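PDB 6FTF: protein kinase A regulatory subunit, putative from Trypanosoma cruzi, which binds nucleoside ligands in two cyclic nucleotide-binding domains and probably restrains a cAMP-independent protein kinase A until such a ligand binds. Local coordinates for residues I72-Q77 against V121-V126; S88-I93 against V100-E105. All blocks are in the same frame, centred on the assembly; numbering follows the deposited sequence. Where two conformers were deposited one is given.

Interaction 1: residues I72-Q77 against V121-V126. With 7CI (7-cyano-7-deazainosine), chain F.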
ATOM      1  N   ILE A  72      -9.569  21.894  -3.280  1.00 12.89           N
ATOM      2  CA  ILE A  72     -10.475  20.775  -3.513  1.00 13.10           C
ATOM      3  C   ILE A  72     -11.499  20.692  -2.387  1.00 12.61           C
ATOM      4  O   ILE A  72     -12.676  20.389  -2.615  1.00 15.21           O
ATOM      5  CB  ILE A  72      -9.675  19.467  -3.676  1.00 13.27           C
ATOM      6  CG1 ILE A  72      -8.748  19.560  -4.890  1.00 14.18           C
ATOM      7  CG2 ILE A  72     -10.610  18.272  -3.805  1.00 14.21           C
ATOM      8  CD1 ILE A  72      -7.793  18.411  -5.054  1.00 17.35           C
ATOM      9  N   MET A  73     -11.058  20.937  -1.156  1.00 12.65           N
ATOM     10  CA  MET A  73     -11.912  20.980   0.020  1.00 12.75           C
ATOM     11  C   MET A  73     -11.220  21.882   1.028  1.00 13.99           C
ATOM     12  O   MET A  73     -10.005  22.096   0.961  1.00 14.03           O
ATOM     13  CB  MET A  73     -12.173  19.578   0.582  1.00 13.70           C
ATOM     14  CG  MET A  73     -10.931  18.803   0.956  1.00 13.42           C
ATOM     15  SD  MET A  73     -11.261  17.056   1.335  1.00 13.15           S
ATOM     16  CE  MET A  73     -11.576  16.436  -0.310  1.00 13.31           C
ATOM     17  N   GLU A  74     -12.010  22.422   1.950  1.00 14.85           N
ATOM     18  CA  GLU A  74     -11.519  23.385   2.927  1.00 14.70           C
ATOM     19  C   GLU A  74     -11.914  22.960   4.329  1.00 13.48           C
ATOM     20  O   GLU A  74     -13.033  22.491   4.554  1.00 15.18           O
ATOM     21  CB  GLU A  74     -12.072  24.783   2.635  1.00 17.87           C
ATOM     22  CG  GLU A  74     -11.616  25.339   1.294  1.00 30.62           C
ATOM     23  CD  GLU A  74     -12.260  26.675   0.962  1.00 38.77           C
ATOM     24  OE1 GLU A  74     -12.252  27.571   1.836  1.00 41.05           O
ATOM     25  OE2 GLU A  74     -12.781  26.819  -0.167  1.00 37.25           O
ATOM     26  N   ALA A  75     -10.992  23.154   5.263  1.00 15.70           N
ATOM     27  CA  ALA A  75     -11.229  22.773   6.649  1.00 17.85           C
ATOM     28  C   ALA A  75     -12.567  23.321   7.122  1.00 16.39           C
ATOM     29  O   ALA A  75     -12.878  24.502   6.915  1.00 19.22           O
ATOM     30  CB  ALA A  75     -10.099  23.312   7.527  1.00 20.61           C
ATOM     31  N   GLY A  76     -13.377  22.451   7.732  1.00 17.09           N
ATOM     32  CA  GLY A  76     -14.668  22.815   8.284  1.00 19.25           C
ATOM     33  C   GLY A  76     -15.860  22.508   7.396  1.00 20.25           C
ATOM     34  O   GLY A  76     -16.996  22.477   7.886  1.00 21.00           O
ATOM     35  N   GLN A  77     -15.636  22.288   6.103  0.58 18.17           N
ATOM     36  CA  GLN A  77     -16.746  22.085   5.188  0.58 18.18           C
ATOM     37  C   GLN A  77     -17.516  20.814   5.520  0.58 16.81           C
ATOM     38  O   GLN A  77     -16.936  19.789   5.895  0.58 17.88           O
ATOM     39  CB  GLN A  77     -16.227  21.983   3.761  0.58 18.72           C
ATOM     40  CG  GLN A  77     -15.914  23.310   3.124  0.58 18.69           C
ATOM     41  CD  GLN A  77     -15.514  23.158   1.672  0.58 19.34           C
ATOM     42  OE1 GLN A  77     -14.767  22.248   1.310  0.58 18.66           O
ATOM     43  NE2 GLN A  77     -16.032  24.036   0.824  0.58 22.30           N
ATOM     44  N   VAL A 121     -11.202  17.993   7.709  1.00 13.47           N
ATOM     45  CA  VAL A 121     -10.219  18.248   8.756  1.00 15.81           C
ATOM     46  C   VAL A 121      -9.169  19.256   8.304  1.00 15.65           C
ATOM     47  O   VAL A 121      -8.775  20.145   9.071  1.00 19.02           O
ATOM     48  CB  VAL A 121      -9.587  16.915   9.190  1.00 15.80           C
ATOM     49  CG1 VAL A 121      -8.454  17.131  10.186  1.00 19.81           C
ATOM     50  CG2 VAL A 121     -10.650  15.993   9.787  1.00 17.49           C
ATOM     51  N   ALA A 122      -8.676  19.127   7.077  1.00 13.76           N
ATOM     52  CA  ALA A 122      -7.604  19.965   6.563  1.00 13.86           C
ATOM     53  C   ALA A 122      -7.971  20.485   5.181  1.00 12.79           C
ATOM     54  O   ALA A 122      -8.728  19.852   4.439  1.00 14.30           O
ATOM     55  CB  ALA A 122      -6.291  19.183   6.447  1.00 14.41           C
ATOM     56  N   THR A 123      -7.456  21.663   4.851  1.00 13.71           N
ATOM     57  CA  THR A 123      -7.622  22.203   3.515  1.00 14.29           C
ATOM     58  C   THR A 123      -6.703  21.489   2.536  1.00 13.83           C
ATOM     59  O   THR A 123      -5.558  21.161   2.854  1.00 14.75           O
ATOM     60  CB  THR A 123      -7.354  23.702   3.553  1.00 15.21           C
ATOM     61  OG1 THR A 123      -8.400  24.305   4.310  1.00 17.17           O
ATOM     62  CG2 THR A 123      -7.323  24.312   2.159  1.00 16.21           C
ATOM     63  N   VAL A 124      -7.228  21.232   1.341  1.00 12.99           N
ATOM     64  CA  VAL A 124      -6.496  20.572   0.266  1.00 11.44           C
ATOM     65  C   VAL A 124      -6.380  21.566  -0.875  1.00 11.29           C
ATOM     66  O   VAL A 124      -7.391  21.919  -1.489  1.00 13.39           O
ATOM     67  CB  VAL A 124      -7.218  19.302  -0.191  1.00 12.10           C
ATOM     68  CG1 VAL A 124      -6.443  18.667  -1.316  1.00 12.13           C
ATOM     69  CG2 VAL A 124      -7.418  18.339   0.982  1.00 12.96           C
ATOM     70  N   LYS A 125      -5.163  22.015  -1.165  1.00 12.01           N
ATOM     71  CA  LYS A 125      -4.949  23.141  -2.076  1.00 11.75           C
ATOM     72  C   LYS A 125      -3.981  22.733  -3.178  1.00 11.87           C
ATOM     73  O   LYS A 125      -2.856  22.315  -2.897  1.00 13.80           O
ATOM     74  CB  LYS A 125      -4.421  24.355  -1.307  1.00 14.26           C
ATOM     75  CG  LYS A 125      -4.441  25.658  -2.085  1.00 16.62           C
ATOM     76  CD  LYS A 125      -4.106  26.799  -1.159  1.00 16.13           C
ATOM     77  CE  LYS A 125      -4.151  28.138  -1.875  1.00 27.69           C
ATOM     78  NZ  LYS A 125      -4.138  29.270  -0.906  1.00 38.68           N
ATOM     79  N   VAL A 126      -4.416  22.865  -4.438  1.00 11.75           N
ATOM     80  CA  VAL A 126      -3.624  22.392  -5.570  1.00 11.19           C
ATOM     81  C   VAL A 126      -2.349  23.217  -5.700  1.00 12.44           C
ATOM     82  O   VAL A 126      -2.379  24.453  -5.624  1.00 13.10           O
ATOM     83  CB  VAL A 126      -4.477  22.469  -6.846  1.00 11.15           C
ATOM     84  CG1 VAL A 126      -3.655  22.104  -8.065  1.00 12.50           C
ATOM     85  CG2 VAL A 126      -5.690  21.580  -6.716  1.00 12.31           C
TER
HETATM   86  C1  7CI F 605      -5.821  14.604   3.943  1.00 11.60           C
HETATM   87  N1  7CI F 605      -5.170  14.705   5.286  1.00 11.23           N
HETATM   88  O1  7CI F 605      -6.577  15.784   3.721  1.00 10.93           O
HETATM   89  C2  7CI F 605      -3.929  14.292   5.547  1.00 11.02           C
HETATM   90  N2  7CI F 605      -3.020  13.679   4.748  1.00 12.11           N
HETATM   91  O2  7CI F 605      -6.778  12.971   2.589  1.00 11.22           O
HETATM   92  C3  7CI F 605      -1.833  13.339   5.282  1.00 11.97           C
HETATM   93  N3  7CI F 605      -1.544  13.620   6.624  1.00 13.86           N
HETATM   94  O3  7CI F 605      -9.116  13.347   3.700  1.00 10.94           O
HETATM   95  C4  7CI F 605      -2.447  14.230   7.437  1.00 13.00           C
HETATM   96  N4  7CI F 605      -5.253  16.144   9.865  1.00 23.08           N
HETATM   97  C5  7CI F 605      -3.692  14.598   6.926  1.00 12.99           C
HETATM   98  O5  7CI F 605      -2.102  14.434   8.637  1.00 18.63           O
HETATM   99  C6  7CI F 605      -4.867  15.251   7.461  1.00 13.23           C
HETATM  100  C7  7CI F 605      -5.742  15.298   6.365  1.00 12.93           C
HETATM  101  C8  7CI F 605      -5.076  15.740   8.775  1.00 17.72           C
HETATM  102  C9  7CI F 605      -6.760  13.491   3.855  1.00 10.24           C
HETATM  103  C10 7CI F 605      -8.012  14.098   4.219  1.00 10.19           C
HETATM  104  C11 7CI F 605      -7.933  15.443   3.527  1.00 10.57           C
HETATM  105  C12 7CI F 605      -8.886  16.550   4.163  1.00 11.42           C
HETATM  106  O4  7CI F 605      -8.740  16.564   5.567  1.00 11.79           O

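Interaction 2: residues S88-I93 against V100-E105. With 7CI (7-cyano-7-deazainosine), chain F.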
ATOM      1  N   SER A  88      -3.368  13.110 -11.941  1.00  9.05           N
ATOM      2  CA  SER A  88      -2.127  13.844 -12.109  1.00  9.49           C
ATOM      3  C   SER A  88      -2.260  15.167 -11.386  1.00  9.88           C
ATOM      4  O   SER A  88      -3.366  15.685 -11.196  1.00 10.02           O
ATOM      5  CB  SER A  88      -1.779  14.037 -13.582  1.00 11.14           C
ATOM      6  OG  SER A  88      -2.823  14.680 -14.285  1.00 11.39           O
ATOM      7  N   GLY A  89      -1.122  15.711 -10.984  1.00 10.96           N
ATOM      8  CA  GLY A  89      -1.083  16.928 -10.204  1.00 11.24           C
ATOM      9  C   GLY A  89      -0.811  16.637  -8.740  1.00  9.97           C
ATOM     10  O   GLY A  89      -0.858  15.494  -8.276  1.00 11.29           O
ATOM     11  N   HIS A  90      -0.509  17.702  -8.007  1.00 10.54           N
ATOM     12  CA  HIS A  90      -0.190  17.608  -6.588  1.00 11.87           C
ATOM     13  C   HIS A  90      -1.021  18.612  -5.808  1.00 11.98           C
ATOM     14  O   HIS A  90      -1.419  19.664  -6.326  1.00 11.81           O
ATOM     15  CB  HIS A  90       1.279  17.932  -6.283  1.00 13.52           C
ATOM     16  CG  HIS A  90       2.268  17.038  -6.950  1.00 14.63           C
ATOM     17  ND1 HIS A  90       3.620  17.307  -6.930  1.00 19.11           N
ATOM     18  CD2 HIS A  90       2.125  15.869  -7.612  1.00 14.36           C
ATOM     19  CE1 HIS A  90       4.263  16.347  -7.570  1.00 20.67           C
ATOM     20  NE2 HIS A  90       3.380  15.463  -7.995  1.00 18.98           N
ATOM     21  N   ALA A  91      -1.233  18.311  -4.527  1.00 11.55           N
ATOM     22  CA  ALA A  91      -1.938  19.228  -3.652  1.00 11.33           C
ATOM     23  C   ALA A  91      -1.316  19.220  -2.266  1.00 11.52           C
ATOM     24  O   ALA A  91      -0.896  18.174  -1.751  1.00 12.88           O
ATOM     25  CB  ALA A  91      -3.416  18.872  -3.529  1.00 13.02           C
ATOM     26  N   ASP A  92      -1.317  20.393  -1.647  1.00 12.70           N
ATOM     27  CA  ASP A  92      -0.874  20.538  -0.271  1.00 13.12           C
ATOM     28  C   ASP A  92      -2.027  20.257   0.681  1.00 12.85           C
ATOM     29  O   ASP A  92      -3.157  20.696   0.463  1.00 13.69           O
ATOM     30  CB  ASP A  92      -0.381  21.962  -0.004  1.00 16.12           C
ATOM     31  CG  ASP A  92       0.873  22.316  -0.778  1.00 16.50           C
ATOM     32  OD1 ASP A  92       1.805  21.487  -0.857  1.00 22.05           O
ATOM     33  OD2 ASP A  92       0.927  23.440  -1.313  1.00 19.07           O
ATOM     34  N   ILE A  93      -1.706  19.579   1.780  1.00 12.51           N
ATOM     35  CA  ILE A  93      -2.592  19.439   2.931  1.00 13.03           C
ATOM     36  C   ILE A  93      -2.188  20.513   3.925  1.00 15.48           C
ATOM     37  O   ILE A  93      -1.039  20.539   4.385  1.00 17.30           O
ATOM     38  CB  ILE A  93      -2.470  18.041   3.559  1.00 12.43           C
ATOM     39  CG1 ILE A  93      -2.695  16.946   2.506  1.00 13.24           C
ATOM     40  CG2 ILE A  93      -3.430  17.891   4.730  1.00 14.22           C
ATOM     41  CD1 ILE A  93      -4.030  17.054   1.778  1.00 13.07           C
ATOM     42  N   VAL A 100       1.367  20.425   5.861  1.00 26.14           N
ATOM     43  CA  VAL A 100       1.778  19.256   6.633  1.00 26.01           C
ATOM     44  C   VAL A 100       2.001  18.009   5.789  1.00 22.09           C
ATOM     45  O   VAL A 100       2.571  17.034   6.301  1.00 23.94           O
ATOM     46  CB  VAL A 100       0.794  18.951   7.782  1.00 26.01           C
ATOM     47  CG1 VAL A 100       0.701  20.147   8.724  1.00 30.66           C
ATOM     48  CG2 VAL A 100      -0.579  18.586   7.236  1.00 26.16           C
ATOM     49  N   TYR A 101       1.570  17.986   4.530  1.00 20.87           N
ATOM     50  CA  TYR A 101       1.709  16.782   3.724  1.00 17.31           C
ATOM     51  C   TYR A 101       1.518  17.176   2.270  1.00 15.84           C
ATOM     52  O   TYR A 101       0.856  18.173   1.977  1.00 15.59           O
ATOM     53  CB  TYR A 101       0.652  15.753   4.127  1.00 18.80           C
ATOM     54  CG  TYR A 101       0.848  14.360   3.585  1.00 16.44           C
ATOM     55  CD1 TYR A 101       1.617  13.429   4.268  1.00 17.85           C
ATOM     56  CD2 TYR A 101       0.225  13.954   2.416  1.00 17.72           C
ATOM     57  CE1 TYR A 101       1.779  12.144   3.785  1.00 18.61           C
ATOM     58  CE2 TYR A 101       0.381  12.674   1.925  1.00 18.45           C
ATOM     59  CZ  TYR A 101       1.155  11.774   2.616  1.00 21.66           C
ATOM     60  OH  TYR A 101       1.322  10.490   2.137  1.00 25.94           O
ATOM     61  N   LEU A 102       2.112  16.402   1.365  1.00 15.28           N
ATOM     62  CA  LEU A 102       1.972  16.632  -0.070  1.00 14.96           C
ATOM     63  C   LEU A 102       1.338  15.400  -0.704  1.00 12.90           C
ATOM     64  O   LEU A 102       1.915  14.307  -0.659  1.00 15.76           O
ATOM     65  CB  LEU A 102       3.326  16.905  -0.726  1.00 16.99           C
ATOM     66  CG  LEU A 102       3.277  17.156  -2.239  1.00 18.03           C
ATOM     67  CD1 LEU A 102       2.675  18.505  -2.540  1.00 16.95           C
ATOM     68  CD2 LEU A 102       4.652  17.024  -2.874  1.00 20.79           C
ATOM     69  N   LYS A 103       0.163  15.578  -1.303  1.00 11.78           N
ATOM     70  CA  LYS A 103      -0.524  14.522  -2.034  1.00 11.60           C
ATOM     71  C   LYS A 103      -0.120  14.564  -3.503  1.00 11.12           C
ATOM     72  O   LYS A 103      -0.170  15.627  -4.140  1.00 12.96           O
ATOM     73  CB  LYS A 103      -2.042  14.698  -1.926  1.00 11.77           C
ATOM     74  CG  LYS A 103      -2.626  14.366  -0.540  1.00 13.12           C
ATOM     75  CD  LYS A 103      -2.796  12.866  -0.327  1.00 11.88           C
ATOM     76  CE  LYS A 103      -3.316  12.526   1.060  1.00 13.75           C
ATOM     77  NZ  LYS A 103      -3.650  11.094   1.150  1.00 12.84           N
ATOM     78  N   THR A 104       0.283  13.418  -4.038  1.00 11.94           N
ATOM     79  CA  THR A 104       0.802  13.322  -5.394  1.00 12.76           C
ATOM     80  C   THR A 104      -0.046  12.337  -6.198  1.00 11.00           C
ATOM     81  O   THR A 104      -1.077  11.834  -5.742  1.00 11.31           O
ATOM     82  CB  THR A 104       2.284  12.940  -5.357  1.00 14.80           C
ATOM     83  OG1 THR A 104       2.418  11.676  -4.708  1.00 16.52           O
ATOM     84  CG2 THR A 104       3.101  13.985  -4.593  1.00 15.96           C
ATOM     85  N   GLU A 105       0.380  12.069  -7.416  1.00 11.80           N
ATOM     86  CA  GLU A 105      -0.442  11.272  -8.304  1.00 10.64           C
ATOM     87  C   GLU A 105      -0.722   9.905  -7.692  1.00  9.66           C
ATOM     88  O   GLU A 105       0.158   9.257  -7.103  1.00 11.87           O
ATOM     89  CB  GLU A 105       0.219  11.134  -9.679  1.00 13.99           C
ATOM     90  CG  GLU A 105       1.637  10.612  -9.667  1.00 19.55           C
ATOM     91  CD  GLU A 105       2.713  11.686  -9.469  1.00 22.15           C
ATOM     92  OE1 GLU A 105       3.896  11.331  -9.651  1.00 31.60           O
ATOM     93  OE2 GLU A 105       2.411  12.860  -9.138  1.00 16.18           O
TER
HETATM   94  C1  7CI F 605      -5.821  14.604   3.943  1.00 11.60           C
HETATM   95  N1  7CI F 605      -5.170  14.705   5.286  1.00 11.23           N
HETATM   96  O1  7CI F 605      -6.577  15.784   3.721  1.00 10.93           O
HETATM   97  C2  7CI F 605      -3.929  14.292   5.547  1.00 11.02           C
HETATM   98  N2  7CI F 605      -3.020  13.679   4.748  1.00 12.11           N
HETATM   99  O2  7CI F 605      -6.778  12.971   2.589  1.00 11.22           O
HETATM  100  C3  7CI F 605      -1.833  13.339   5.282  1.00 11.97           C
HETATM  101  N3  7CI F 605      -1.544  13.620   6.624  1.00 13.86           N
HETATM  102  O3  7CI F 605      -9.116  13.347   3.700  1.00 10.94           O
HETATM  103  C4  7CI F 605      -2.447  14.230   7.437  1.00 13.00           C
HETATM  104  N4  7CI F 605      -5.253  16.144   9.865  1.00 23.08           N
HETATM  105  C5  7CI F 605      -3.692  14.598   6.926  1.00 12.99           C
HETATM  106  O5  7CI F 605      -2.102  14.434   8.637  1.00 18.63           O
HETATM  107  C6  7CI F 605      -4.867  15.251   7.461  1.00 13.23           C
HETATM  108  C7  7CI F 605      -5.742  15.298   6.365  1.00 12.93           C
HETATM  109  C8  7CI F 605      -5.076  15.740   8.775  1.00 17.72           C
HETATM  110  C9  7CI F 605      -6.760  13.491   3.855  1.00 10.24           C
HETATM  111  C10 7CI F 605      -8.012  14.098   4.219  1.00 10.19           C
HETATM  112  C11 7CI F 605      -7.933  15.443   3.527  1.00 10.57           C
HETATM  113  C12 7CI F 605      -8.886  16.550   4.163  1.00 11.42           C
HETATM  114  O4  7CI F 605      -8.740  16.564   5.567  1.00 11.79           O
HETATM  115  O   HOH W   1       1.392  14.375 -11.220  1.00 17.67           O
HETATM  116  O   HOH W   2       5.400  13.482  -8.867  1.00 41.13           O
HETATM  117  O   HOH W   3       2.713  20.259   1.362  1.00 24.98           O

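Interaction 1: residues I72-Q77 against V121-V126
Met73 and Val124 meet in the cupin-like beta roll of the first cyclic nucleotide-binding domain, where the outer strand 71-73 runs antiparallel to strand 123-126 beside a bound 7-cyano-7-deazainosine. Met73 CG presses on Val124 CG2 at 3.5 Å. With CG between the backbone N and carbonyl carbon (chi1 58°) and the chain extended at chi2, Met73 SD lies 3.7 Å from ligand C12. Val124 CG2 also faces ligand O1, while its CG1 packs on Ile72 CD1 at 4.0 Å. Ile72 also crosses Val126 at about a right angle, CG1 against CG2. The backbones are tied by Ile72 N to Val124 O and by a nearly straight bond from Val124 N to Met73 O, 2.9 Å long. Tyr84 of strand 82-86 packs on both Ile72 and Met73. Ala122 N donates to ligand O4 at 3.0 Å, and Val121 CG1 approaches the nitrile N4. Next along the chain comes a type II turn, Glu74 to Gln77, closed by Gln77 N bonding to Glu74 O. The turn is pinned to strand 123-126 by Thr123: with its hydroxyl beside its own backbone N (chi1 -68°), OG1 accepts Ala75 N at 3.0 Å, with 174° at the hydrogen.

Interaction 2: residues S88-I93 against V100-E105
Ile93, His90 and Lys103 bury the most surface in this hairpin contact, in which strands 91-95 and 98-103 pair antiparallel beside the nucleoside. Ile93 lies alongside Tyr101, CG1 to CB 3.9 Å, and its CD1 reaches both Lys103 CG and, at 3.4 Å, ligand O1. Backbone bonds from Ile93 N to Tyr101 O and from Val100 N to Ile93 O hold this end. Ligand C3, at the rim of the base, lies over one face of the Tyr101 ring, 3.3 Å from Tyr101 CG, with the base steeply tilted to the ring. Lys103, bent at chi2 (-80°), carries CE to within 3.8 Å of ligand O2; its NZ bonds to Ala108 O and Tyr172 OH. Ala91 exchanges two backbone bonds with Lys103. Thr104 CG2 sits over the centre of the His90 imidazole, a CH-pi contact of 3.7 Å to the ring centroid. Glu105 OE2 comes to the ring edge, 3.0 Å from His90 NE2, in a weak, bent bond (134°), its carboxylate nearly coplanar with the ring. One water joins OE2 to Gly89 N; another links Glu105 OE1 with His90 NE2. A carboxylate this close could favour a proton on NE2, while the ligand end meets the nucleoside by van der Waals contact.

How the interactions relate
Interactions 1 and 2 supply adjoining pairs of one four-stranded sheet, ordered 71-73, 123-126, 91-95, 98-103, and their centres lie about 12 Å apart. Strands 123-126 and 91-95 form the seam: Lys125 O is 2.8 Å from Asp92 N, a probable hydrogen bond. On the ligand-facing side Ala122 CB packs on Ile93 CG2 at 3.6 Å and Val124 CG2 on Ile93 CD1 at 3.7 Å, joining the apolar side chains of the two contacts beside the nucleoside. Interaction 1 contacts mainly the ribose and nitrile of 7-cyano-7-deazainosine, whereas interaction 2 meets its base through Tyr101, over C3, and Ile93 CG2, and also reaches the ribose. Glu111, Glu113, Gly110 and Lys95, outside both contacts, add further hydrogen bonds to the nucleoside.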